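Long-range contacts in SYE1 (Shewanella oneidensis, PDB 4AWT), which binds FMN and, as in other old yellow enzyme relatives, probably uses NADH or NADPH to reduce the C=C bonds of its substrates: residues 184-189 with 239-244; 47-52 with 93-98; 104-109 with 118-123. The protein carries 1 engineered substitution. All coordinates share one frame; numbering follows the deposited sequence.

Contact 1. Residues 184-189 with 239-244. With BOG (octyl beta-D-glucopyranoside), chain D.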
# COMPACT_ATOMS: atom_id res chain seq x y z
N ASN A 184 -6.82 -2.65 3.22
CA ASN A 184 -6.78 -4.08 3.07
C ASN A 184 -6.65 -4.80 4.42
O ASN A 184 -5.98 -5.83 4.52
CB ASN A 184 -5.71 -4.48 2.08
CG ASN A 184 -6.04 -3.92 0.72
OD1 ASN A 184 -7.10 -3.39 0.48
ND2 ASN A 184 -5.10 -4.03 -0.19
N GLY A 185 -7.37 -4.32 5.42
CA GLY A 185 -7.52 -5.04 6.65
C GLY A 185 -6.36 -4.92 7.62
O GLY A 185 -6.36 -5.64 8.63
N TYR A 186 -5.41 -4.04 7.36
CA TYR A 186 -4.22 -3.90 8.21
C TYR A 186 -4.50 -2.99 9.39
O TYR A 186 -5.63 -2.70 9.71
CB TYR A 186 -3.00 -3.60 7.33
CG TYR A 186 -2.75 -4.75 6.37
CD1 TYR A 186 -2.43 -6.01 6.83
CD2 TYR A 186 -2.84 -4.56 5.00
CE1 TYR A 186 -2.20 -7.06 5.98
CE2 TYR A 186 -2.61 -5.59 4.13
CZ TYR A 186 -2.29 -6.85 4.59
OH TYR A 186 -2.09 -7.85 3.69
N LEU A 187 -3.45 -2.60 10.15
CA LEU A 187 -3.68 -2.06 11.49
C LEU A 187 -4.61 -0.88 11.50
O LEU A 187 -5.57 -0.84 12.29
CB LEU A 187 -2.35 -1.65 12.14
CG LEU A 187 -2.53 -1.12 13.57
CD1 LEU A 187 -3.08 -2.15 14.53
CD2 LEU A 187 -1.20 -0.56 14.07
N ILE A 188 -4.33 0.14 10.70
CA ILE A 188 -5.19 1.33 10.76
C ILE A 188 -6.62 0.97 10.37
O ILE A 188 -7.59 1.46 10.96
CB ILE A 188 -4.60 2.49 9.96
CG1 ILE A 188 -3.21 2.86 10.55
CG2 ILE A 188 -5.54 3.69 9.97
CD1 ILE A 188 -2.48 3.84 9.76
N ASN A 189 -6.76 0.10 9.36
CA ASN A 189 -8.07 -0.35 8.94
C ASN A 189 -8.80 -1.10 10.04
O ASN A 189 -10.05 -1.05 10.07
CB ASN A 189 -7.86 -1.14 7.65
CG ASN A 189 -9.05 -1.42 6.77
OD1 ASN A 189 -8.83 -1.89 5.64
ND2 ASN A 189 -10.25 -1.10 7.20
N THR A 239 -13.28 -6.52 1.99
CA THR A 239 -13.36 -7.13 3.33
C THR A 239 -12.54 -8.39 3.43
O THR A 239 -12.59 -9.10 4.46
CB THR A 239 -14.83 -7.43 3.70
OG1 THR A 239 -15.32 -8.41 2.75
CG2 THR A 239 -15.69 -6.19 3.72
N LEU A 240 -11.74 -8.71 2.41
CA LEU A 240 -11.09 -9.99 2.34
C LEU A 240 -10.25 -10.32 3.56
O LEU A 240 -10.21 -11.47 4.00
CB LEU A 240 -10.18 -9.99 1.07
CG LEU A 240 -9.51 -11.31 0.77
CD1 LEU A 240 -10.52 -12.37 0.41
CD2 LEU A 240 -8.51 -11.07 -0.35
N ASN A 241 -9.48 -9.36 4.07
CA ASN A 241 -8.62 -9.59 5.20
C ASN A 241 -9.27 -9.38 6.55
O ASN A 241 -8.60 -9.38 7.58
CB ASN A 241 -7.32 -8.80 5.06
CG ASN A 241 -6.49 -9.34 3.96
OD1 ASN A 241 -6.62 -10.52 3.59
ND2 ASN A 241 -5.63 -8.48 3.44
N GLY A 242 -10.59 -9.29 6.57
CA GLY A 242 -11.34 -9.42 7.79
C GLY A 242 -11.91 -8.18 8.40
O GLY A 242 -12.51 -8.30 9.48
N THR A 243 -11.77 -7.02 7.78
CA THR A 243 -12.33 -5.79 8.29
C THR A 243 -13.58 -5.43 7.49
O THR A 243 -13.51 -5.26 6.26
CB THR A 243 -11.31 -4.64 8.25
OG1 THR A 243 -10.76 -4.44 6.96
CG2 THR A 243 -10.16 -4.88 9.20
N VAL A 244 -14.68 -5.26 8.25
CA VAL A 244 -15.97 -4.87 7.72
C VAL A 244 -16.45 -3.63 8.44
O VAL A 244 -16.39 -3.63 9.69
CB VAL A 244 -17.00 -6.02 7.94
CG1 VAL A 244 -18.37 -5.63 7.40
CG2 VAL A 244 -16.51 -7.30 7.28
C1 BOG D . -1.31 -11.13 0.23
O1 BOG D . -1.37 -12.28 -0.58
C2 BOG D . -0.04 -10.36 0.03
O2 BOG D . 1.08 -11.10 0.45
C3 BOG D . -0.02 -9.05 0.83
O3 BOG D . 1.07 -8.26 0.44
C4 BOG D . -1.29 -8.26 0.46
O4 BOG D . -1.33 -7.10 1.23
C5 BOG D . -2.55 -9.09 0.64
O5 BOG D . -2.40 -10.23 -0.18
C6 BOG D . -3.79 -8.32 0.23
O6 BOG D . -4.88 -9.18 0.53
C1' BOG D . -2.20 -13.30 -0.08
C2' BOG D . -2.13 -14.62 -0.85
C3' BOG D . -2.23 -14.46 -2.34
C4' BOG D . -2.56 -15.65 -3.24
C5' BOG D . -1.39 -15.83 -4.21
C6' BOG D . -0.62 -17.12 -3.90
C7' BOG D . 0.56 -17.27 -4.87
C8' BOG D . 0.90 -18.76 -4.88
O HOH W 1 -8.04 -7.67 9.57
O HOH W 2 -10.96 -2.66 4.30
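Beside the flavin pocket of this old yellow enzyme relative, Asn241 reaches over to the backbone of Asn184, a residue whose own side chain touches the FMN. The Asn241 ND2 donates to Asn184 O over 2.9 Å along a nearly straight path (N-H...O 165°); the acceptor lies in the plane of the Asn241 amide, whereas the donor is tilted from the carbonyl plane of Asn184. With CG beside the backbone N (chi1 -70°), Asn241 ND2 also reaches the bound octyl glucoside, giving BOG O6 a second, more bent bond at 3.1 Å. Tyr186 OH meets the same sugar at BOG O4, 2.7 Å away, and bonds to Tyr68 OH as well, while Asn184 O lies above one face of the tyrosine ring, toward its rim. The two segments follow the fourth and fifth strands of a TIM barrel, and 239-244 contains a type I turn from Thr239 to Gly242. Having no side chain, Gly185 lets its CA sit 4.1 Å from Asn241 CB and 3.3 Å from Thr243 OG1. Asn189 OD1 accepts the Gly185 N-H at 2.8 Å, from above its carbonyl plane, which steadies the Asn189 amide beside Thr243. One water donates to both Gly185 O and Asn241 O; another lies 2.6 Å from Asn189 OD1 and is hydrogen-bonded to Thr243 OG1.

Contact 2. Residues 47-52 with 93-98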
# COMPACT_ATOMS: atom_id res chain seq x y z
N GLN A 47 12.90 -1.56 -13.97
CA GLN A 47 12.26 -2.08 -15.18
C GLN A 47 10.88 -1.52 -15.41
O GLN A 47 10.39 -1.57 -16.54
CB GLN A 47 12.16 -3.60 -15.10
CG GLN A 47 13.46 -4.36 -15.31
CD GLN A 47 13.30 -5.85 -15.18
OE1 GLN A 47 14.25 -6.61 -15.63
NE2 GLN A 47 12.29 -6.35 -14.67
N ARG A 48 10.22 -1.06 -14.35
CA ARG A 48 8.82 -0.63 -14.37
C ARG A 48 8.68 0.89 -14.27
O ARG A 48 7.59 1.41 -14.11
CB ARG A 48 8.06 -1.39 -13.28
CG ARG A 48 7.92 -2.85 -13.68
CD ARG A 48 7.66 -3.84 -12.54
NE ARG A 48 7.52 -5.19 -13.05
CZ ARG A 48 8.52 -5.89 -13.55
NH1 ARG A 48 9.75 -5.49 -13.42
NH2 ARG A 48 8.27 -7.03 -14.21
N ALA A 49 9.79 1.60 -14.41
CA ALA A 49 9.85 3.04 -14.17
C ALA A 49 9.30 3.87 -15.31
O ALA A 49 9.37 5.12 -15.22
CB ALA A 49 11.27 3.41 -13.78
N SER A 50 8.68 3.27 -16.32
CA SER A 50 7.86 4.03 -17.25
C SER A 50 6.50 4.36 -16.66
O SER A 50 5.77 5.16 -17.25
CB SER A 50 7.74 3.35 -18.61
OG SER A 50 7.03 2.15 -18.50
N ALA A 51 6.13 3.77 -15.51
CA ALA A 51 4.99 4.26 -14.77
C ALA A 51 5.16 5.75 -14.48
O ALA A 51 6.27 6.23 -14.32
CB ALA A 51 4.89 3.50 -13.45
N GLY A 52 4.05 6.43 -14.30
CA GLY A 52 4.11 7.79 -13.79
C GLY A 52 4.56 7.86 -12.34
O GLY A 52 5.30 8.75 -11.94
N LYS A 93 15.94 6.32 -14.10
CA LYS A 93 15.00 6.16 -15.18
C LYS A 93 14.04 7.30 -15.34
O LYS A 93 13.26 7.41 -16.31
CB LYS A 93 14.10 4.95 -15.05
CG LYS A 93 14.93 3.70 -14.87
CD LYS A 93 15.99 3.43 -15.96
CE LYS A 93 16.49 2.00 -15.71
NZ LYS A 93 17.54 1.72 -16.74
N GLY A 94 14.04 8.30 -14.49
CA GLY A 94 13.00 9.33 -14.63
C GLY A 94 11.68 8.80 -14.09
O GLY A 94 10.85 8.40 -14.87
N CYS A 95 11.49 8.77 -12.81
CA CYS A 95 10.25 8.20 -12.30
C CYS A 95 10.22 8.66 -10.85
O CYS A 95 11.26 8.95 -10.27
CB CYS A 95 10.12 6.70 -12.40
SG CYS A 95 8.57 5.98 -11.87
N ALA A 96 9.06 8.78 -10.29
CA ALA A 96 8.84 9.08 -8.86
C ALA A 96 8.48 7.81 -8.14
O ALA A 96 7.81 6.94 -8.68
CB ALA A 96 7.72 10.10 -8.70
N ILE A 97 8.94 7.70 -6.88
CA ILE A 97 8.66 6.51 -6.10
C ILE A 97 8.34 6.89 -4.65
O ILE A 97 9.08 7.65 -4.02
CB ILE A 97 9.79 5.50 -6.21
CG1 ILE A 97 9.44 4.21 -5.44
CG2 ILE A 97 11.15 6.04 -5.81
CD1 ILE A 97 10.35 3.02 -5.71
N PHE A 98 7.23 6.35 -4.16
CA PHE A 98 6.80 6.51 -2.78
C PHE A 98 6.97 5.19 -2.05
O PHE A 98 6.78 4.13 -2.64
CB PHE A 98 5.35 6.96 -2.68
CG PHE A 98 5.08 8.45 -2.84
CD1 PHE A 98 5.80 9.25 -3.71
CD2 PHE A 98 4.07 9.04 -2.09
CE1 PHE A 98 5.52 10.60 -3.83
CE2 PHE A 98 3.78 10.39 -2.22
CZ PHE A 98 4.50 11.17 -3.09
O HOH W 3 11.06 6.19 -17.19
O HOH W 4 8.12 8.00 -15.23
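Ala49 meets Lys93 and Cys95 through its methyl group, which touches the CB atoms of both. Ala49 CB lies 3.5 Å from Lys93 CB and 3.7 Å from Cys95 CB. The Lys93 chain then bends at chi2 and leads its ammonium group away from the contact. Ala49 O approaches Cys95 CB to 3.3 Å, and a water lies between Ala49 O and Lys93 O, 2.7 Å from the latter. A type I turn from Arg48 to Ala51 brings Ala51 O round to the second segment. In one of its two conformers Cys95 SG, held anti to its backbone N (chi1 -177°), comes within 3.4 Å of Ala51 O. A second water sits between Ala51 O (2.7 Å) and Gly94 O, so that waters bridge backbone oxygens of the two segments. At Gly52 the chain passes near Ala96, which pairs with Ile54 through the backbone. Gly94, with positive phi, turns the chain out of helix 77-92. Thus 47-52 is the loop into strand 53-60, and 93-98 runs from the end of helix 77-92 into the adjacent parallel strand 96-102, as at the N-terminal end of a TIM barrel's strands.

Contact 3. Residues 104-109 with 118-123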
# COMPACT_ATOMS: atom_id res chain seq x y z
N VAL A 104 0.82 -4.26 9.80
CA VAL A 104 -0.23 -5.22 9.53
C VAL A 104 -1.19 -5.45 10.67
O VAL A 104 -2.25 -6.08 10.46
CB VAL A 104 0.37 -6.57 9.10
CG1 VAL A 104 1.22 -6.42 7.84
CG2 VAL A 104 1.13 -7.22 10.26
N GLY A 105 -0.89 -5.03 11.87
CA GLY A 105 -1.71 -5.29 13.03
C GLY A 105 -1.89 -6.75 13.20
O GLY A 105 -0.93 -7.54 13.26
N ARG A 106 -3.16 -7.20 13.27
CA ARG A 106 -3.47 -8.58 13.55
C ARG A 106 -3.29 -9.52 12.39
O ARG A 106 -3.43 -10.74 12.56
CB ARG A 106 -4.93 -8.71 14.03
CG ARG A 106 -5.93 -8.51 12.91
CD ARG A 106 -7.34 -8.40 13.46
NE ARG A 106 -8.27 -8.13 12.38
CZ ARG A 106 -9.57 -8.08 12.53
NH1 ARG A 106 -10.15 -8.25 13.70
NH2 ARG A 106 -10.32 -7.82 11.44
N VAL A 107 -2.98 -9.01 11.19
CA VAL A 107 -2.83 -9.88 10.02
C VAL A 107 -1.38 -10.31 9.92
O VAL A 107 -0.59 -9.82 9.13
CB VAL A 107 -3.35 -9.21 8.75
CG1 VAL A 107 -3.25 -10.16 7.59
CG2 VAL A 107 -4.78 -8.72 8.93
N THR A 108 -1.02 -11.23 10.83
CA THR A 108 0.33 -11.75 10.94
C THR A 108 0.26 -13.02 11.80
O THR A 108 -0.79 -13.49 12.23
CB THR A 108 1.29 -10.71 11.48
OG1 THR A 108 2.61 -11.20 11.29
CG2 THR A 108 1.03 -10.35 12.93
N HIS A 109 1.43 -13.58 11.98
CA HIS A 109 1.65 -14.76 12.79
C HIS A 109 2.87 -14.47 13.65
O HIS A 109 3.79 -13.82 13.15
CB HIS A 109 1.89 -15.96 11.88
CG HIS A 109 2.01 -17.23 12.59
ND1 HIS A 109 3.10 -17.68 13.16
CD2 HIS A 109 1.12 -18.22 12.79
CE1 HIS A 109 2.97 -18.82 13.76
NE2 HIS A 109 1.72 -19.22 13.53
N PRO A 118 0.42 -10.61 17.99
CA PRO A 118 0.04 -9.46 17.17
C PRO A 118 -0.76 -8.43 17.96
O PRO A 118 -1.41 -8.79 18.96
CB PRO A 118 -0.83 -10.11 16.08
CG PRO A 118 -0.40 -11.51 16.03
CD PRO A 118 -0.13 -11.86 17.46
N ILE A 119 -0.78 -7.19 17.49
CA ILE A 119 -1.56 -6.14 18.08
C ILE A 119 -2.67 -5.70 17.14
O ILE A 119 -2.55 -5.79 15.91
CB ILE A 119 -0.72 -4.94 18.51
CG1 ILE A 119 -0.00 -4.21 17.36
CG2 ILE A 119 0.31 -5.39 19.57
CD1 ILE A 119 0.69 -2.93 17.70
N SER A 120 -3.73 -5.14 17.74
CA SER A 120 -4.85 -4.62 16.96
C SER A 120 -5.57 -3.57 17.77
O SER A 120 -5.21 -3.24 18.90
CB SER A 120 -5.76 -5.74 16.54
OG SER A 120 -6.75 -5.33 15.59
N SER A 121 -6.66 -3.05 17.19
CA SER A 121 -7.57 -2.20 17.97
C SER A 121 -8.15 -3.00 19.13
O SER A 121 -8.31 -2.46 20.23
CB SER A 121 -8.64 -1.67 17.06
OG SER A 121 -9.29 -2.79 16.43
N SER A 122 -8.51 -4.24 18.88
CA SER A 122 -9.26 -5.11 19.72
C SER A 122 -8.63 -6.46 19.82
O SER A 122 -7.61 -6.74 19.19
CB SER A 122 -10.67 -5.24 19.10
OG SER A 122 -11.18 -3.89 19.17
N THR A 123 -9.25 -7.39 20.52
CA THR A 123 -8.78 -8.77 20.59
C THR A 123 -9.46 -9.67 19.58
O THR A 123 -9.58 -10.87 19.73
CB THR A 123 -8.93 -9.38 22.00
OG1 THR A 123 -10.30 -9.37 22.34
CG2 THR A 123 -8.10 -8.56 22.97
O HOH W 5 1.21 -6.85 15.04
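Apolar packing joins Thr108 to Pro118, where the threonine methyl CG2 meets the proline ring at CG, 3.6 Å away, and also touches its CB. With OG1 anti to the backbone N (chi1 -168°), the methyl is left to face the ring, while OG1 itself is hydrogen-bonded to Lys66 O. Pro118 CB also packs against Gly105 O at 3.8 Å. Two residues before Thr108, the aliphatic part of Arg106 runs beside Ser120: Arg106 CB lies 4.0 Å from Ser120 CB, and Arg106 CD lies 3.8 Å from Ser120 OG. That chain is extended from CG to NE and carries the guanidinium past the serine to Leu124 O, which NH1 binds.

Polar links between the segments are mediated. A water donates to Gly105 O at 2.9 Å and accepts from Ile119 N at 3.2 Å. Arg106 N approaches Ile119 O at a poor angle and instead bonds to Gln190 OE1, which also pairs with Ser120 OG, so this one amide oxygen bridges both segments.

In the backbone, a type II' turn from Val104 to Val107, closed by Val107 N to Val104 O, has Gly105 at its positive-phi position. The loop follows barrel strand 96-102 and lies over Gln190 of helix 187-192; in the other segment, strand 119-120 pairs in parallel with strand 149-150, outside the eight-stranded barrel.

Overall arrangement
Contacts 2, 3 and 1 come in that order along the chain, within one TIM-barrel domain, with strand 119-120 of contact 3 outside the eight-stranded sheet. Contact 2 lies at the starts of strands 53-60 and 96-102, on the other side of the chain's centre from contacts 1 and 3; its centre is about 29 Å from that of contact 1 and about 33 Å from that of contact 3. Strand 96-102 runs from contact 2 toward the loop of contact 3. Contacts 1 and 3 are about 10 Å apart between centres and touch, with Tyr186 packing on Val104 and Val107. Together they join loops after the third, fourth and fifth barrel strands, contact 1 beside the flavin and contact 3 farther out.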